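Local coordinates for protein glycosyl hydrolase family 88 (Pedobacter heparinus, PDB 3WIW) that hydrolyses unsaturated glucuronyl groups from heparin-derived oligosaccharides, acting as an unsaturated glucuronyl hydrolase with an alpha6/alpha6-barrel fold, at residues A[29-33]-A[388-394]; A[42-46]-A[350-356]; A[55-59]-A[369-375]; A[84-88]-A[382-386]; A[340-346]-A[356-360]. All blocks are in the same frame, centred on the assembly; numbering follows the deposited sequence.

Contact 1: A[29-33]-A[388-394]; sequences DDWLK and YAEIKKI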
# COMPACT_ATOMS: atom_id res chain seq x y z
N ASP A 29 -0.82 -1.73 -26.39
CA ASP A 29 -0.18 -1.30 -25.15
C ASP A 29 0.04 0.22 -25.06
O ASP A 29 0.74 0.70 -24.16
CB ASP A 29 1.16 -2.02 -24.98
CG ASP A 29 1.02 -3.54 -25.04
OD1 ASP A 29 0.02 -4.07 -24.51
OD2 ASP A 29 1.92 -4.19 -25.62
N ASP A 30 -0.55 0.97 -25.98
CA ASP A 30 -0.34 2.42 -26.03
C ASP A 30 -0.74 3.13 -24.74
O ASP A 30 -0.07 4.06 -24.30
CB ASP A 30 -1.09 3.03 -27.21
CG ASP A 30 -0.33 2.86 -28.53
OD1 ASP A 30 0.75 2.25 -28.52
OD2 ASP A 30 -0.83 3.35 -29.56
N TRP A 31 -1.84 2.68 -24.13
CA TRP A 31 -2.31 3.26 -22.87
C TRP A 31 -1.21 3.20 -21.81
O TRP A 31 -1.02 4.15 -21.06
CB TRP A 31 -3.58 2.55 -22.38
CG TRP A 31 -3.33 1.11 -22.03
CD1 TRP A 31 -3.35 0.03 -22.89
CD2 TRP A 31 -2.98 0.59 -20.74
NE1 TRP A 31 -3.05 -1.12 -22.20
CE2 TRP A 31 -2.81 -0.80 -20.88
CE3 TRP A 31 -2.78 1.18 -19.49
CZ2 TRP A 31 -2.46 -1.62 -19.81
CZ3 TRP A 31 -2.43 0.36 -18.42
CH2 TRP A 31 -2.28 -1.02 -18.59
N LEU A 32 -0.46 2.10 -21.78
CA LEU A 32 0.56 1.89 -20.77
C LEU A 32 1.76 2.80 -21.05
O LEU A 32 2.31 3.41 -20.13
CB LEU A 32 0.97 0.42 -20.77
CG LEU A 32 2.15 0.06 -19.87
CD1 LEU A 32 1.74 0.15 -18.40
CD2 LEU A 32 2.62 -1.34 -20.22
N LYS A 33 2.16 2.89 -22.32
CA LYS A 33 3.27 3.76 -22.69
C LYS A 33 2.96 5.23 -22.46
O LYS A 33 3.80 5.98 -21.95
CB LYS A 33 3.71 3.47 -24.13
CG LYS A 33 4.27 2.05 -24.28
CD LYS A 33 4.43 1.60 -25.71
CE LYS A 33 4.74 0.12 -25.75
NZ LYS A 33 4.79 -0.42 -27.14
N TYR A 388 2.88 -5.27 -14.27
CA TYR A 388 2.19 -5.55 -15.52
C TYR A 388 3.20 -5.60 -16.67
O TYR A 388 3.20 -6.52 -17.48
CB TYR A 388 1.13 -4.47 -15.77
CG TYR A 388 0.37 -4.65 -17.06
CD1 TYR A 388 -0.78 -5.43 -17.09
CD2 TYR A 388 0.79 -4.06 -18.23
CE1 TYR A 388 -1.50 -5.60 -18.25
CE2 TYR A 388 0.06 -4.21 -19.41
CZ TYR A 388 -1.07 -4.99 -19.41
OH TYR A 388 -1.78 -5.17 -20.56
N ALA A 389 4.06 -4.58 -16.76
CA ALA A 389 5.05 -4.55 -17.82
C ALA A 389 6.03 -5.73 -17.75
O ALA A 389 6.48 -6.21 -18.79
CB ALA A 389 5.81 -3.22 -17.80
N GLU A 390 6.34 -6.19 -16.55
CA GLU A 390 7.24 -7.33 -16.39
C GLU A 390 6.59 -8.61 -16.91
O GLU A 390 7.24 -9.40 -17.60
CB GLU A 390 7.63 -7.49 -14.92
CG GLU A 390 8.37 -8.79 -14.59
CD GLU A 390 9.66 -8.98 -15.36
OE1 GLU A 390 10.25 -7.98 -15.83
OE2 GLU A 390 10.08 -10.15 -15.51
N ILE A 391 5.31 -8.79 -16.61
CA ILE A 391 4.59 -9.96 -17.07
C ILE A 391 4.51 -9.96 -18.60
O ILE A 391 4.78 -10.97 -19.23
CB ILE A 391 3.17 -10.02 -16.46
CG1 ILE A 391 3.26 -10.36 -14.96
CG2 ILE A 391 2.30 -11.07 -17.18
CD1 ILE A 391 1.97 -10.09 -14.21
N LYS A 392 4.16 -8.82 -19.16
CA LYS A 392 3.98 -8.69 -20.61
C LYS A 392 5.30 -8.49 -21.37
O LYS A 392 5.32 -8.55 -22.61
CB LYS A 392 3.04 -7.51 -20.90
CG LYS A 392 1.62 -7.73 -20.42
CD LYS A 392 0.80 -8.52 -21.42
CE LYS A 392 0.40 -7.65 -22.60
NZ LYS A 392 -0.54 -8.35 -23.53
N LYS A 393 6.38 -8.27 -20.64
CA LYS A 393 7.71 -8.02 -21.23
C LYS A 393 7.73 -6.77 -22.10
O LYS A 393 8.29 -6.74 -23.19
CB LYS A 393 8.24 -9.23 -22.01
CG LYS A 393 8.29 -10.46 -21.14
CD LYS A 393 9.05 -11.56 -21.80
CE LYS A 393 8.86 -12.86 -21.05
NZ LYS A 393 9.78 -13.83 -21.62
N ILE A 394 7.11 -5.72 -21.58
CA ILE A 394 7.03 -4.44 -22.28
C ILE A 394 8.12 -3.50 -21.77
O ILE A 394 8.22 -3.23 -20.57
CB ILE A 394 5.65 -3.77 -22.10
CG1 ILE A 394 4.55 -4.64 -22.72
CG2 ILE A 394 5.66 -2.40 -22.76
CD1 ILE A 394 3.14 -4.27 -22.29
O HOH W 1 -2.13 -3.82 -22.91
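The Tyr388 ring is covered on both faces: Trp31 CH2 lies over one, near its rim, and Lys392 CG, in one of its two conformers, over the other. The Trp31 six-membered ring turns its edge to the tyrosine face in an offset edge-to-face pair, centroids 5.3 Å apart and planes at 62°; the nearest carbons are Trp31 CZ2 and Tyr388 CE2 at 3.6 Å. Leu32 CB covers the centre of one indole face. At the tyrosine edge sits Leu32 CD2, 3.8 Å from Tyr388 CD2. That methyl also meets Ile394 CD1 tip to tip at 3.6 Å, the leucine reaching across because its chi1 of 174° swings CG away from the backbone N. In the indole plane a water accepts from Trp31 NE1 and donates to Tyr388 OH and Asp29 OD1, the last at 2.7 Å, tying three side chains together. Tyr388 OH is also hydrogen-bonded to Glu334. The Asp29 carboxylate rests against Ile394, with OD2 3.5 Å from CD1. Replacing Asp29 by alanine is likely to leave the bridging water without one acceptor and uncover part of Ile394 CD1. Ile394 is brought here by a Schellman motif: Lys393 has positive phi, and Ile394 N bonds to Ala389 O at 2.9 Å. The contact joins the start of helix 30-49 to the Schellman-capped end of helix 375-392 in the alpha6/alpha6 barrel.

Contact 2: A[42-46]-A[350-356]; sequences QLTRA and GENQFFI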
# COMPACT_ATOMS: atom_id res chain seq x y z
N GLN A 42 5.18 14.00 -14.43
CA GLN A 42 4.62 14.42 -13.15
C GLN A 42 5.67 14.33 -12.04
O GLN A 42 5.85 15.28 -11.28
CB GLN A 42 3.39 13.57 -12.81
CG GLN A 42 2.17 13.82 -13.73
CD GLN A 42 1.61 15.24 -13.61
OE1 GLN A 42 2.21 16.19 -14.11
NE2 GLN A 42 0.47 15.38 -12.93
N LEU A 43 6.36 13.19 -11.97
CA LEU A 43 7.37 12.97 -10.95
C LEU A 43 8.52 13.94 -11.10
O LEU A 43 9.07 14.43 -10.11
CB LEU A 43 7.89 11.53 -11.01
CG LEU A 43 6.89 10.48 -10.54
CD1 LEU A 43 7.46 9.08 -10.80
CD2 LEU A 43 6.50 10.67 -9.06
N THR A 44 8.91 14.22 -12.34
CA THR A 44 10.00 15.17 -12.60
C THR A 44 9.64 16.54 -12.04
O THR A 44 10.43 17.17 -11.32
CB THR A 44 10.30 15.27 -14.10
OG1 THR A 44 10.69 13.98 -14.58
CG2 THR A 44 11.40 16.29 -14.39
N ARG A 45 8.42 17.00 -12.33
CA ARG A 45 7.97 18.29 -11.84
C ARG A 45 7.79 18.28 -10.32
O ARG A 45 8.13 19.25 -9.64
CB ARG A 45 6.65 18.67 -12.51
CG ARG A 45 6.69 18.83 -14.03
CD ARG A 45 7.50 20.02 -14.47
NE ARG A 45 7.11 21.32 -13.90
CZ ARG A 45 6.12 22.10 -14.33
NH1 ARG A 45 5.33 21.75 -15.35
NH2 ARG A 45 5.91 23.27 -13.73
N ALA A 46 7.21 17.20 -9.78
CA ALA A 46 7.03 17.10 -8.33
C ALA A 46 8.37 17.22 -7.59
O ALA A 46 8.50 17.96 -6.60
CB ALA A 46 6.35 15.80 -7.97
N GLY A 350 1.44 18.18 -15.84
CA GLY A 350 1.48 19.51 -15.29
C GLY A 350 0.32 19.88 -14.39
O GLY A 350 0.37 20.91 -13.71
N GLU A 351 -0.71 19.04 -14.37
CA GLU A 351 -1.91 19.30 -13.55
C GLU A 351 -1.95 18.52 -12.25
O GLU A 351 -1.02 17.77 -11.95
CB GLU A 351 -3.16 19.03 -14.38
CG GLU A 351 -3.14 19.86 -15.68
CD GLU A 351 -4.45 19.88 -16.43
OE1 GLU A 351 -5.39 19.16 -16.01
OE2 GLU A 351 -4.54 20.61 -17.44
N ASN A 352 -3.00 18.70 -11.46
CA ASN A 352 -3.22 17.85 -10.29
C ASN A 352 -2.11 17.99 -9.23
O ASN A 352 -1.84 17.05 -8.48
CB ASN A 352 -3.35 16.38 -10.75
CG ASN A 352 -4.08 15.47 -9.77
OD1 ASN A 352 -5.04 15.89 -9.12
ND2 ASN A 352 -3.65 14.22 -9.69
N GLN A 353 -1.47 19.16 -9.17
CA GLN A 353 -0.35 19.38 -8.26
C GLN A 353 0.76 18.33 -8.42
O GLN A 353 1.50 18.02 -7.48
CB GLN A 353 -0.84 19.52 -6.81
CG GLN A 353 -1.80 20.71 -6.61
CD GLN A 353 -1.07 22.07 -6.58
OE1 GLN A 353 -0.03 22.25 -7.19
NE2 GLN A 353 -1.61 23.02 -5.81
N PHE A 354 0.88 17.82 -9.65
CA PHE A 354 1.89 16.84 -10.05
C PHE A 354 1.68 15.43 -9.49
O PHE A 354 2.55 14.56 -9.66
CB PHE A 354 3.32 17.33 -9.78
CG PHE A 354 3.60 18.71 -10.32
CD1 PHE A 354 3.28 19.04 -11.63
CD2 PHE A 354 4.16 19.69 -9.49
CE1 PHE A 354 3.54 20.33 -12.11
CE2 PHE A 354 4.42 20.96 -9.97
CZ PHE A 354 4.10 21.28 -11.27
N PHE A 355 0.55 15.19 -8.84
CA PHE A 355 0.17 13.82 -8.53
C PHE A 355 -0.23 13.09 -9.80
O PHE A 355 -0.72 13.70 -10.75
CB PHE A 355 -0.98 13.77 -7.54
CG PHE A 355 -0.62 14.23 -6.16
CD1 PHE A 355 -0.02 13.36 -5.26
CD2 PHE A 355 -0.88 15.53 -5.75
CE1 PHE A 355 0.31 13.77 -3.96
CE2 PHE A 355 -0.57 15.95 -4.46
CZ PHE A 355 0.03 15.08 -3.56
N ILE A 356 -0.09 11.78 -9.80
CA ILE A 356 -0.33 10.98 -11.00
C ILE A 356 -1.82 10.62 -11.17
O ILE A 356 -2.37 10.81 -12.23
CB ILE A 356 0.55 9.72 -10.97
CG1 ILE A 356 2.04 10.11 -10.99
CG2 ILE A 356 0.22 8.81 -12.14
CD1 ILE A 356 3.01 8.99 -10.68
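Gln42 and Phe354 form the closest CA pair between helical segment 42-46 and the irregular loop 350-356, 4.8 Å apart. The loop coils tightly, with Asn352, Gln353 and Phe354 all at positive phi, and Phe354 N bonds back to Glu351 O. Gly350, also with positive phi, adopts a backbone conformation in which a side chain would collide with the preceding carbonyl O. Into this coil goes the Gln42 amide, its chain bent at chi2 (-64°), making three hydrogen bonds to main-chain atoms. Gly350 N donates to Gln42 OE1 at 2.7 Å from above the carbonyl plane. Gln42 NE2 spends its two hydrogens on Glu351 O and Phe355 O, each 3.0 Å away, the former in the amide plane and the latter tilted from it. A leucine in place of Gln42 would probably leave Gly350 N and both loop carbonyls without this shared partner. The contact fastens the loop between helix 327-340 and strand 360-361 onto helix 30-49 of the alpha6/alpha6 barrel. Arg45 folds over Phe354: its CB sits 3.5 Å from the ring centroid, 14° off the normal, in a CH-pi contact. Farther out, Phe354 CZ lies over one face of the guanidinium, whose plane is turned 51° from the ring. Ala46 CB packs on Phe354 CB at 3.8 Å, and Leu43 CG meets Ile356 CD1 at 4.2 Å.

Contact 3: A[55-59]-A[369-375]; sequences NPRSV and EIDTPLN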
# COMPACT_ATOMS: atom_id res chain seq x y z
N ASN A 55 7.05 15.79 2.10
CA ASN A 55 6.60 15.12 0.89
C ASN A 55 5.17 15.43 0.52
O ASN A 55 4.33 15.64 1.40
CB ASN A 55 6.79 13.62 1.07
CG ASN A 55 8.25 13.27 1.21
OD1 ASN A 55 9.02 13.46 0.27
ND2 ASN A 55 8.66 12.84 2.40
N PRO A 56 4.86 15.48 -0.78
CA PRO A 56 3.47 15.74 -1.16
C PRO A 56 2.57 14.58 -0.76
O PRO A 56 2.91 13.42 -1.02
CB PRO A 56 3.56 15.87 -2.68
CG PRO A 56 4.73 15.04 -3.06
CD PRO A 56 5.73 15.21 -1.94
N ARG A 57 1.44 14.89 -0.11
CA ARG A 57 0.51 13.87 0.35
C ARG A 57 -0.83 13.87 -0.39
O ARG A 57 -1.26 12.85 -0.89
CB ARG A 57 0.27 14.00 1.85
CG ARG A 57 -0.80 13.04 2.38
CD ARG A 57 -0.89 13.05 3.91
NE ARG A 57 -2.15 12.48 4.36
CZ ARG A 57 -2.40 11.95 5.55
NH1 ARG A 57 -1.40 11.80 6.44
NH2 ARG A 57 -3.63 11.52 5.83
N SER A 58 -1.52 15.01 -0.41
CA SER A 58 -2.84 15.09 -1.01
C SER A 58 -3.13 16.54 -1.36
O SER A 58 -2.31 17.43 -1.10
CB SER A 58 -3.92 14.52 -0.07
OG SER A 58 -3.95 15.23 1.16
N VAL A 59 -4.29 16.79 -1.96
CA VAL A 59 -4.67 18.15 -2.32
C VAL A 59 -5.87 18.56 -1.46
O VAL A 59 -6.90 17.88 -1.44
CB VAL A 59 -4.98 18.24 -3.82
CG1 VAL A 59 -5.47 19.65 -4.19
CG2 VAL A 59 -3.74 17.89 -4.63
N GLU A 369 -9.78 14.14 3.20
CA GLU A 369 -9.21 13.67 1.93
C GLU A 369 -10.23 12.93 1.08
O GLU A 369 -9.97 11.83 0.59
CB GLU A 369 -7.94 12.83 2.20
CG GLU A 369 -6.79 13.68 2.79
CD GLU A 369 -5.56 12.89 3.20
OE1 GLU A 369 -5.71 11.78 3.74
OE2 GLU A 369 -4.42 13.36 2.97
N ILE A 370 -11.38 13.55 0.88
CA ILE A 370 -12.41 12.93 0.05
C ILE A 370 -12.24 13.39 -1.39
O ILE A 370 -12.35 14.59 -1.68
CB ILE A 370 -13.83 13.28 0.52
CG1 ILE A 370 -14.05 12.82 1.98
CG2 ILE A 370 -14.86 12.63 -0.41
CD1 ILE A 370 -15.34 13.39 2.59
N ASP A 371 -11.98 12.44 -2.28
CA ASP A 371 -11.91 12.69 -3.73
C ASP A 371 -10.72 13.59 -4.07
O ASP A 371 -10.87 14.68 -4.61
CB ASP A 371 -13.24 13.23 -4.32
CG ASP A 371 -13.25 13.15 -5.83
OD1 ASP A 371 -12.37 12.52 -6.41
OD2 ASP A 371 -14.14 13.73 -6.47
N THR A 372 -9.52 13.12 -3.74
CA THR A 372 -8.27 13.84 -3.91
C THR A 372 -7.22 12.84 -4.36
O THR A 372 -7.31 11.65 -4.04
CB THR A 372 -7.76 14.46 -2.52
OG1 THR A 372 -6.39 14.90 -2.64
CG2 THR A 372 -7.74 13.43 -1.42
N PRO A 373 -6.20 13.32 -5.09
CA PRO A 373 -5.02 12.46 -5.20
C PRO A 373 -4.42 12.15 -3.83
O PRO A 373 -4.55 12.93 -2.88
CB PRO A 373 -4.03 13.34 -5.96
CG PRO A 373 -4.44 14.72 -5.61
CD PRO A 373 -5.94 14.66 -5.63
N LEU A 374 -3.77 10.99 -3.73
CA LEU A 374 -3.05 10.59 -2.54
C LEU A 374 -1.75 9.95 -2.95
O LEU A 374 -1.70 9.16 -3.91
CB LEU A 374 -3.90 9.65 -1.70
CG LEU A 374 -4.74 10.37 -0.60
CD1 LEU A 374 -5.90 9.52 -0.14
CD2 LEU A 374 -3.78 10.69 0.57
N ASN A 375 -0.68 10.28 -2.24
CA ASN A 375 0.63 9.77 -2.60
C ASN A 375 0.72 8.24 -2.68
O ASN A 375 1.36 7.70 -3.59
CB ASN A 375 1.72 10.39 -1.72
CG ASN A 375 1.51 10.17 -0.21
OD1 ASN A 375 0.70 9.34 0.24
ND2 ASN A 375 2.28 10.92 0.59
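Charge dominates where Arg57 grips Glu369 side-on with two nitrogens: NE donates to OE2 at 2.8 Å on its syn side, and NH2 donates to OE1 at 3.0 Å from above the carboxylate plane, almost straight (177°). The arginine, stretched out from CG to NE, crosses the glutamate at about a right angle; its NH1 forms a salt bridge with Asp72. Ser58 OG donates to the same OE2 at 2.6 Å, so that oxygen accepts two hydrogen bonds, one syn and one anti. Arg57 and Ser58 form a classic beta bulge opposite Arg66 in the two-stranded sheet 55-59/65-68, consistent with these consecutive side chains reaching one carboxylate. The Arg57 side chain is about 9 Å from that of Asp116, the predicted nucleophile. Among bonds involving the main chain, Asn375 N donates to Arg57 O and Asn375 ND2 to Pro56 O, both at 3.0 Å, where helix 375-392 begins. Val59 N donates to Thr372 OG1, and that hydroxyl in turn donates to Pro373 O. Apolar packing sets Val59 CG2 against Pro373 CG.

Contact 4: A[84-88]-A[382-386]; sequences YGYEL and LEALK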
# COMPACT_ATOMS: atom_id res chain seq x y z
N TYR A 84 10.20 3.88 -8.25
CA TYR A 84 9.45 3.17 -9.28
C TYR A 84 9.47 3.88 -10.65
O TYR A 84 9.61 3.24 -11.69
CB TYR A 84 8.01 2.93 -8.82
CG TYR A 84 7.82 1.85 -7.77
CD1 TYR A 84 8.79 0.87 -7.52
CD2 TYR A 84 6.65 1.82 -7.02
CE1 TYR A 84 8.57 -0.12 -6.56
CE2 TYR A 84 6.43 0.85 -6.07
CZ TYR A 84 7.37 -0.13 -5.85
OH TYR A 84 7.14 -1.11 -4.90
N GLY A 85 9.36 5.21 -10.65
CA GLY A 85 9.46 5.98 -11.87
C GLY A 85 10.81 5.77 -12.54
O GLY A 85 10.89 5.62 -13.75
N TYR A 86 11.87 5.70 -11.73
CA TYR A 86 13.20 5.40 -12.25
C TYR A 86 13.26 4.00 -12.86
O TYR A 86 13.81 3.81 -13.94
CB TYR A 86 14.24 5.54 -11.14
CG TYR A 86 15.60 5.01 -11.52
CD1 TYR A 86 16.28 5.49 -12.63
CD2 TYR A 86 16.22 4.02 -10.76
CE1 TYR A 86 17.53 5.01 -12.98
CE2 TYR A 86 17.46 3.55 -11.10
CZ TYR A 86 18.12 4.03 -12.21
OH TYR A 86 19.36 3.53 -12.53
N GLU A 87 12.69 3.02 -12.17
CA GLU A 87 12.72 1.65 -12.68
C GLU A 87 11.95 1.51 -14.00
O GLU A 87 12.39 0.79 -14.91
CB GLU A 87 12.17 0.67 -11.65
CG GLU A 87 13.06 0.53 -10.44
CD GLU A 87 12.58 -0.58 -9.55
OE1 GLU A 87 11.62 -0.34 -8.79
OE2 GLU A 87 13.14 -1.69 -9.62
N LEU A 88 10.82 2.19 -14.12
CA LEU A 88 10.03 2.12 -15.34
C LEU A 88 10.76 2.77 -16.50
O LEU A 88 10.78 2.23 -17.61
CB LEU A 88 8.67 2.81 -15.13
CG LEU A 88 7.66 2.08 -14.24
CD1 LEU A 88 6.55 2.99 -13.77
CD2 LEU A 88 7.08 0.87 -14.96
N LEU A 382 2.09 2.89 -9.79
CA LEU A 382 3.32 2.63 -10.52
C LEU A 382 3.85 1.22 -10.23
O LEU A 382 4.41 0.57 -11.13
CB LEU A 382 4.40 3.69 -10.27
CG LEU A 382 4.07 5.09 -10.78
CD1 LEU A 382 5.33 5.92 -10.81
CD2 LEU A 382 3.42 5.08 -12.17
N GLU A 383 3.67 0.72 -9.01
CA GLU A 383 4.08 -0.65 -8.71
C GLU A 383 3.33 -1.62 -9.62
O GLU A 383 3.92 -2.54 -10.21
CB GLU A 383 3.80 -0.97 -7.26
CG GLU A 383 4.39 -2.29 -6.82
CD GLU A 383 4.05 -2.54 -5.39
OE1 GLU A 383 4.87 -2.18 -4.53
OE2 GLU A 383 2.94 -3.05 -5.10
N ALA A 384 2.03 -1.38 -9.79
CA ALA A 384 1.21 -2.22 -10.66
C ALA A 384 1.66 -2.13 -12.14
O ALA A 384 1.73 -3.15 -12.84
CB ALA A 384 -0.27 -1.86 -10.51
N LEU A 385 1.97 -0.92 -12.60
CA LEU A 385 2.48 -0.76 -13.96
C LEU A 385 3.78 -1.54 -14.16
O LEU A 385 3.98 -2.18 -15.18
CB LEU A 385 2.73 0.71 -14.31
CG LEU A 385 1.52 1.64 -14.35
CD1 LEU A 385 1.88 2.95 -15.01
CD2 LEU A 385 0.34 1.02 -15.07
N LYS A 386 4.67 -1.49 -13.18
CA LYS A 386 5.93 -2.22 -13.27
C LYS A 386 5.66 -3.74 -13.31
O LYS A 386 6.24 -4.46 -14.12
CB LYS A 386 6.84 -1.85 -12.11
CG LYS A 386 8.25 -2.37 -12.25
CD LYS A 386 9.18 -1.89 -11.13
CE LYS A 386 8.71 -2.39 -9.77
NZ LYS A 386 9.88 -2.55 -8.83
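Tyr84 CB opens the contact 4.0 Å from Leu382 CB. Beyond it, the ring runs alongside Glu383, both side chains pointing the same way: CD2 passes the Glu383 backbone N, and CE2 presses on Glu383 CB at 3.4 Å. Across the ring from CE2, CE1 comes to 3.6 Å from Lys386 NZ in one of the lysine's two conformers, the lysine crossing at about a right angle. At the tip, Tyr84 OH donates to Glu383 OE1 over a short 2.5 Å, using the anti lone pair of that oxygen; the ring and carboxylate planes stand 68° apart. Glu383 reaches there because its chain is extended from a CG anti to the backbone N (chi1 -171°). Its other oxygen, OE2, is hydrogen-bonded to Tyr253 and Ser314, so both oxygens of this buried carboxylate have partners. In the same conformer Lys386, bent at chi3, brings NZ to Glu87 OE1 at 2.8 Å in a salt bridge, from above the carboxylate plane, while Glu87 OE2 pairs with Arg130. Leu88 fills the apolar side: CD1 lies 4.1 Å from Leu382 CD2, and CD2 lies 3.7 Å from Lys386 CA. The two helical segments run in the same direction, inclined at 24°, with axes 9.7 Å apart at closest approach. Helix 77-89 is thus packed along helix 375-392; helix 30-49 adds Ala39 and Leu43 against Leu382, and Thr36 against Leu88, while helix 117-132 covers Tyr84 with Asn127 and Arg130.

Contact 5: A[340-346]-A[356-360]; sequences LSSDEYL and ILKHS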
# COMPACT_ATOMS: atom_id res chain seq x y z
N LEU A 340 -7.76 3.26 -14.50
CA LEU A 340 -6.91 4.20 -13.79
C LEU A 340 -6.07 5.06 -14.73
O LEU A 340 -5.71 6.18 -14.37
CB LEU A 340 -6.00 3.49 -12.78
CG LEU A 340 -6.73 2.93 -11.56
CD1 LEU A 340 -5.67 2.30 -10.68
CD2 LEU A 340 -7.48 4.00 -10.75
N SER A 341 -5.77 4.53 -15.92
CA SER A 341 -4.93 5.22 -16.90
C SER A 341 -5.73 6.09 -17.87
O SER A 341 -5.14 6.77 -18.72
CB SER A 341 -4.11 4.20 -17.70
OG SER A 341 -3.32 3.40 -16.84
N SER A 342 -7.05 6.08 -17.74
CA SER A 342 -7.93 6.88 -18.59
C SER A 342 -7.97 8.33 -18.11
O SER A 342 -7.54 8.65 -17.01
CB SER A 342 -9.34 6.27 -18.61
OG SER A 342 -10.04 6.52 -17.41
N ASP A 343 -8.52 9.21 -18.93
CA ASP A 343 -8.64 10.63 -18.59
C ASP A 343 -9.32 10.87 -17.26
O ASP A 343 -8.98 11.81 -16.56
CB ASP A 343 -9.45 11.33 -19.70
CG ASP A 343 -9.79 12.79 -19.37
OD1 ASP A 343 -10.84 13.08 -18.75
OD2 ASP A 343 -8.97 13.67 -19.73
N GLU A 344 -10.28 10.02 -16.92
CA GLU A 344 -11.05 10.17 -15.70
C GLU A 344 -10.17 10.08 -14.45
O GLU A 344 -10.42 10.79 -13.48
CB GLU A 344 -12.10 9.07 -15.64
CG GLU A 344 -13.03 9.15 -14.44
CD GLU A 344 -14.06 8.02 -14.42
OE1 GLU A 344 -14.00 7.12 -15.30
OE2 GLU A 344 -14.92 8.01 -13.52
N TYR A 345 -9.14 9.22 -14.49
CA TYR A 345 -8.29 8.96 -13.32
C TYR A 345 -6.85 9.45 -13.40
O TYR A 345 -6.23 9.72 -12.38
CB TYR A 345 -8.31 7.47 -12.94
CG TYR A 345 -9.61 7.08 -12.28
CD1 TYR A 345 -9.78 7.22 -10.91
CD2 TYR A 345 -10.67 6.62 -13.03
CE1 TYR A 345 -10.97 6.88 -10.29
CE2 TYR A 345 -11.89 6.28 -12.42
CZ TYR A 345 -12.03 6.44 -11.06
OH TYR A 345 -13.21 6.12 -10.42
N LEU A 346 -6.32 9.56 -14.62
CA LEU A 346 -4.91 9.90 -14.79
C LEU A 346 -4.77 11.39 -15.07
O LEU A 346 -5.30 11.90 -16.07
CB LEU A 346 -4.31 9.09 -15.94
CG LEU A 346 -2.83 9.34 -16.23
CD1 LEU A 346 -1.99 8.71 -15.13
CD2 LEU A 346 -2.44 8.77 -17.55
N ILE A 356 -0.09 11.78 -9.80
CA ILE A 356 -0.33 10.98 -11.00
C ILE A 356 -1.82 10.62 -11.17
O ILE A 356 -2.37 10.81 -12.23
CB ILE A 356 0.55 9.72 -10.97
CG1 ILE A 356 2.04 10.11 -10.99
CG2 ILE A 356 0.22 8.81 -12.14
CD1 ILE A 356 3.01 8.99 -10.68
N LEU A 357 -2.46 10.10 -10.12
CA LEU A 357 -3.87 9.72 -10.16
C LEU A 357 -4.76 10.70 -9.42
O LEU A 357 -4.31 11.47 -8.56
CB LEU A 357 -4.07 8.35 -9.54
CG LEU A 357 -3.45 7.15 -10.25
CD1 LEU A 357 -3.84 5.87 -9.53
CD2 LEU A 357 -3.87 7.10 -11.71
N LYS A 358 -6.05 10.66 -9.76
CA LYS A 358 -7.09 11.41 -9.07
C LYS A 358 -8.03 10.47 -8.30
O LYS A 358 -7.94 9.24 -8.44
CB LYS A 358 -7.90 12.18 -10.10
CG LYS A 358 -7.07 13.22 -10.84
CD LYS A 358 -7.85 13.87 -12.00
CE LYS A 358 -8.03 12.94 -13.20
NZ LYS A 358 -8.98 13.53 -14.20
N HIS A 359 -8.91 11.03 -7.47
CA HIS A 359 -10.09 10.29 -6.97
C HIS A 359 -9.82 9.19 -5.94
O HIS A 359 -10.38 8.09 -6.06
CB HIS A 359 -10.95 9.72 -8.10
CG HIS A 359 -11.31 10.71 -9.17
ND1 HIS A 359 -11.91 11.92 -8.90
CD2 HIS A 359 -11.16 10.65 -10.51
CE1 HIS A 359 -12.12 12.56 -10.04
NE2 HIS A 359 -11.64 11.81 -11.03
N SER A 360 -8.97 9.46 -4.95
CA SER A 360 -8.89 8.60 -3.77
C SER A 360 -9.71 9.17 -2.61
O SER A 360 -10.10 10.34 -2.63
CB SER A 360 -7.44 8.37 -3.32
OG SER A 360 -6.79 7.52 -4.24
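Leu340, at the end of helix 327-340, meets Leu357 twice: its CD1 lies 4.2 Å from Leu357 CD1, and its carbonyl O only 3.4 Å from Leu357 CD2. Farther along, Asp343 O accepts from Lys358 NZ at 2.9 Å, in the carbonyl plane, and Glu344 O takes a weak bond from the same ammonium at 3.2 Å. The lysine gets there by bending at chi3 (-73°), so its ammonium is hydrogen-bonded to main-chain oxygens across this contact. Tyr345 contributes backbone and ring. Its O accepts from Lys358 N at 2.8 Å, beside the single beta bridge pairing Leu346 with Leu357. The His359 ring presents its edge to the tyrosine face, offset, with centroids 5.1 Å apart and planes at 84°; His359 ND1 is held by Asp371. Leu346 CD1 packs on Ile356 CG2 at 3.7 Å, the two side chains lying side by side. The segments lie at the two ends of the connection from helix 327-340 to strand 360-361. Helix 306-322 backs Leu340 and Tyr345 through Ala306, helix 375-392 meets Leu340 and Leu357 through Tyr381, and helix 30-49 touches Leu346 through Ser35.

Overall arrangement
Contacts 3 and 4 are the buried ones, each centred about 14 Å from the centre of the chain, and both combine ion pairs with hydrogen bonds; contacts 1, 2 and 5 are partly buried and lie farther out. Helix 375-392 serves contacts 1 and 4, and contact 3 reaches its first residue, while helix 30-49 serves contacts 1 and 2. Contact 1 relies on rings, methyls and a shared water, contact 2 on one amide gripping a loop, and contact 5 on main-chain acceptors. Contacts 2 and 5 share Ile356, whose CD1 reaches Leu382 CD1 of contact 4 at 3.9 Å. Phe355 packs contact 2 against Pro373 of contact 3, and a backbone hydrogen bond between Thr372 and Ser360 joins contacts 3 and 5.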